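Beta sliding clamp (Bartonella birtlesii LL-WM9, PDB 6DEG) probably forms a ring-shaped head-to-tail homodimer around DNA that tethers DNA polymerases and other proteins and makes synthesis processive. Local coordinates at residues L22-R27 and V61-T66. Sequence-based numbering, arbitrary orientation.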
loop_
_atom_site.group_PDB
_atom_site.type_symbol
_atom_site.label_atom_id
_atom_site.label_comp_id
_atom_site.label_asym_id
_atom_site.label_seq_id
_atom_site.Cartn_x
_atom_site.Cartn_y
_atom_site.Cartn_z
ATOM N N LEU B 22 14.787 15.070 2.056
ATOM C CA LEU B 22 14.615 14.371 3.318
ATOM C C LEU B 22 14.231 12.913 3.136
ATOM O O LEU B 22 14.526 12.091 4.009
ATOM C CB LEU B 22 13.547 15.076 4.154
ATOM C CG LEU B 22 13.694 14.966 5.665
ATOM C CD1 LEU B 22 14.998 15.600 6.097
ATOM C CD2 LEU B 22 12.515 15.636 6.343
ATOM N N GLY B 23 13.564 12.575 2.031
ATOM C CA GLY B 23 13.234 11.187 1.768
ATOM C C GLY B 23 14.427 10.320 1.422
ATOM O O GLY B 23 14.347 9.096 1.561
ATOM N N ARG B 24 15.527 10.924 0.967
ATOM C CA ARG B 24 16.711 10.138 0.631
ATOM C C ARG B 24 17.363 9.558 1.879
ATOM O O ARG B 24 17.676 8.363 1.930
ATOM C CB ARG B 24 17.710 10.997 -0.148
ATOM C CG ARG B 24 17.281 11.324 -1.567
ATOM C CD ARG B 24 18.322 12.167 -2.275
ATOM N NE ARG B 24 18.005 12.357 -3.687
ATOM C CZ ARG B 24 17.744 13.536 -4.240
ATOM N NH1 ARG B 24 17.758 14.635 -3.497
ATOM N NH2 ARG B 24 17.465 13.618 -5.535
ATOM N N VAL B 25 17.553 10.386 2.911
ATOM C CA VAL B 25 18.151 9.917 4.155
ATOM C C VAL B 25 17.105 9.389 5.128
ATOM O O VAL B 25 17.459 8.920 6.219
ATOM C CB VAL B 25 18.979 11.046 4.807
ATOM C CG1 VAL B 25 19.796 11.779 3.754
ATOM C CG2 VAL B 25 18.074 12.013 5.537
ATOM N N HIS B 26 15.827 9.433 4.750
ATOM C CA HIS B 26 14.746 9.032 5.643
ATOM C C HIS B 26 14.868 7.574 6.070
ATOM O O HIS B 26 14.689 7.248 7.250
ATOM C CB HIS B 26 13.410 9.287 4.947
ATOM C CG HIS B 26 12.233 8.737 5.678
ATOM N ND1 HIS B 26 11.199 8.089 5.039
ATOM C CD2 HIS B 26 11.921 8.739 6.995
ATOM C CE1 HIS B 26 10.299 7.715 5.931
ATOM N NE2 HIS B 26 10.714 8.098 7.126
ATOM N N ARG B 27 15.186 6.690 5.125
ATOM C CA ARG B 27 15.095 5.253 5.361
ATOM C C ARG B 27 16.151 4.747 6.348
ATOM O O ARG B 27 15.880 3.836 7.134
ATOM C CB ARG B 27 15.189 4.502 4.036
ATOM C CG ARG B 27 13.828 4.127 3.480
ATOM C CD ARG B 27 13.887 3.799 2.005
ATOM N NE ARG B 27 14.941 4.518 1.295
ATOM C CZ ARG B 27 14.789 5.712 0.733
ATOM N NH1 ARG B 27 13.618 6.333 0.794
ATOM N NH2 ARG B 27 15.802 6.281 0.092
ATOM N N VAL B 61 24.122 7.891 4.898
ATOM C CA VAL B 61 23.739 8.663 3.722
ATOM C C VAL B 61 23.876 10.144 4.041
ATOM O O VAL B 61 23.469 10.596 5.117
ATOM C CB VAL B 61 22.298 8.352 3.265
ATOM C CG1 VAL B 61 22.022 8.999 1.922
ATOM C CG2 VAL B 61 22.076 6.860 3.183
ATOM N N THR B 62 24.450 10.899 3.109
ATOM C CA THR B 62 24.461 12.349 3.197
ATOM C C THR B 62 24.000 12.908 1.863
ATOM O O THR B 62 24.404 12.418 0.806
ATOM C CB THR B 62 25.841 12.918 3.553
ATOM O OG1 THR B 62 26.629 13.046 2.364
ATOM C CG2 THR B 62 26.558 12.027 4.551
ATOM N N GLU B 63 23.155 13.932 1.918
ATOM C CA GLU B 63 22.668 14.596 0.720
ATOM C C GLU B 63 22.686 16.101 0.936
ATOM O O GLU B 63 22.276 16.590 1.992
ATOM C CB GLU B 63 21.260 14.114 0.355
ATOM C CG GLU B 63 20.901 14.316 -1.100
ATOM C CD GLU B 63 19.886 15.416 -1.280
ATOM O OE1 GLU B 63 19.201 15.741 -0.291
ATOM O OE2 GLU B 63 19.765 15.948 -2.401
ATOM N N SER B 64 23.169 16.829 -0.068
ATOM C CA SER B 64 23.333 18.272 0.011
ATOM C C SER B 64 22.587 18.964 -1.122
ATOM O O SER B 64 22.633 18.522 -2.274
ATOM C CB SER B 64 24.813 18.659 -0.034
ATOM O OG SER B 64 25.570 17.862 0.858
ATOM N N PHE B 65 21.904 20.055 -0.787
ATOM C CA PHE B 65 21.262 20.913 -1.773
ATOM C C PHE B 65 21.591 22.367 -1.468
ATOM O O PHE B 65 21.795 22.745 -0.314
ATOM C CB PHE B 65 19.731 20.696 -1.827
ATOM C CG PHE B 65 19.019 20.908 -0.511
ATOM C CD1 PHE B 65 19.200 20.032 0.549
ATOM C CD2 PHE B 65 18.125 21.953 -0.353
ATOM C CE1 PHE B 65 18.535 20.217 1.747
ATOM C CE2 PHE B 65 17.456 22.138 0.843
ATOM C CZ PHE B 65 17.665 21.271 1.893
ATOM N N THR B 66 21.651 23.174 -2.521
ATOM C CA THR B 66 22.082 24.560 -2.415
ATOM C C THR B 66 20.936 25.412 -1.893
ATOM O O THR B 66 19.823 25.354 -2.419
ATOM C CB THR B 66 22.543 25.082 -3.774
ATOM O OG1 THR B 66 21.622 24.663 -4.787
ATOM C CG2 THR B 66 23.926 24.552 -4.119
#
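Arg24 and Glu63 form a salt bridge where helix 15-26 packs on strand 59-66, in the helix-on-sheet layering of the DNA clamp fold in the N-terminal domain. Arg24 NH1 lies 2.6 Å from Glu63 OE2, whereas Glu63 OE1 stays 3.7 Å from Arg24 NH1; the guanidinium and carboxylate planes are turned 45° apart. The long aliphatic part of arginine also suits this place: Arg24 CD rests 3.6 Å from Glu63 CG, packing carbon on carbon alongside the ion pair. Glu63 sends CG anti to its own N (chi1 -157°) and then bends at chi2, which turns the carboxylate toward the guanidinium. Farther along, Val25 CG1 meets Val61 CG1 methyl to methyl at 4.0 Å, short beta-branched side chains suited to the close spacing here, where the axes of helix 22-26 and strand 61-66 run nearly antiparallel and approach to 8.1 Å. The strand-side valine, Val61, also packs on Val245 and Phe247 of the adjoining strand 245-250. In the next shell, Glu224 links the helix to the loop after helix 211-222. Glu63 and Glu224 take different terminal nitrogens of the guanidinium, which would limit its rotation: NH1 faces Glu63, and Arg24 NH2 forms its salt bridge with Glu224 OE2.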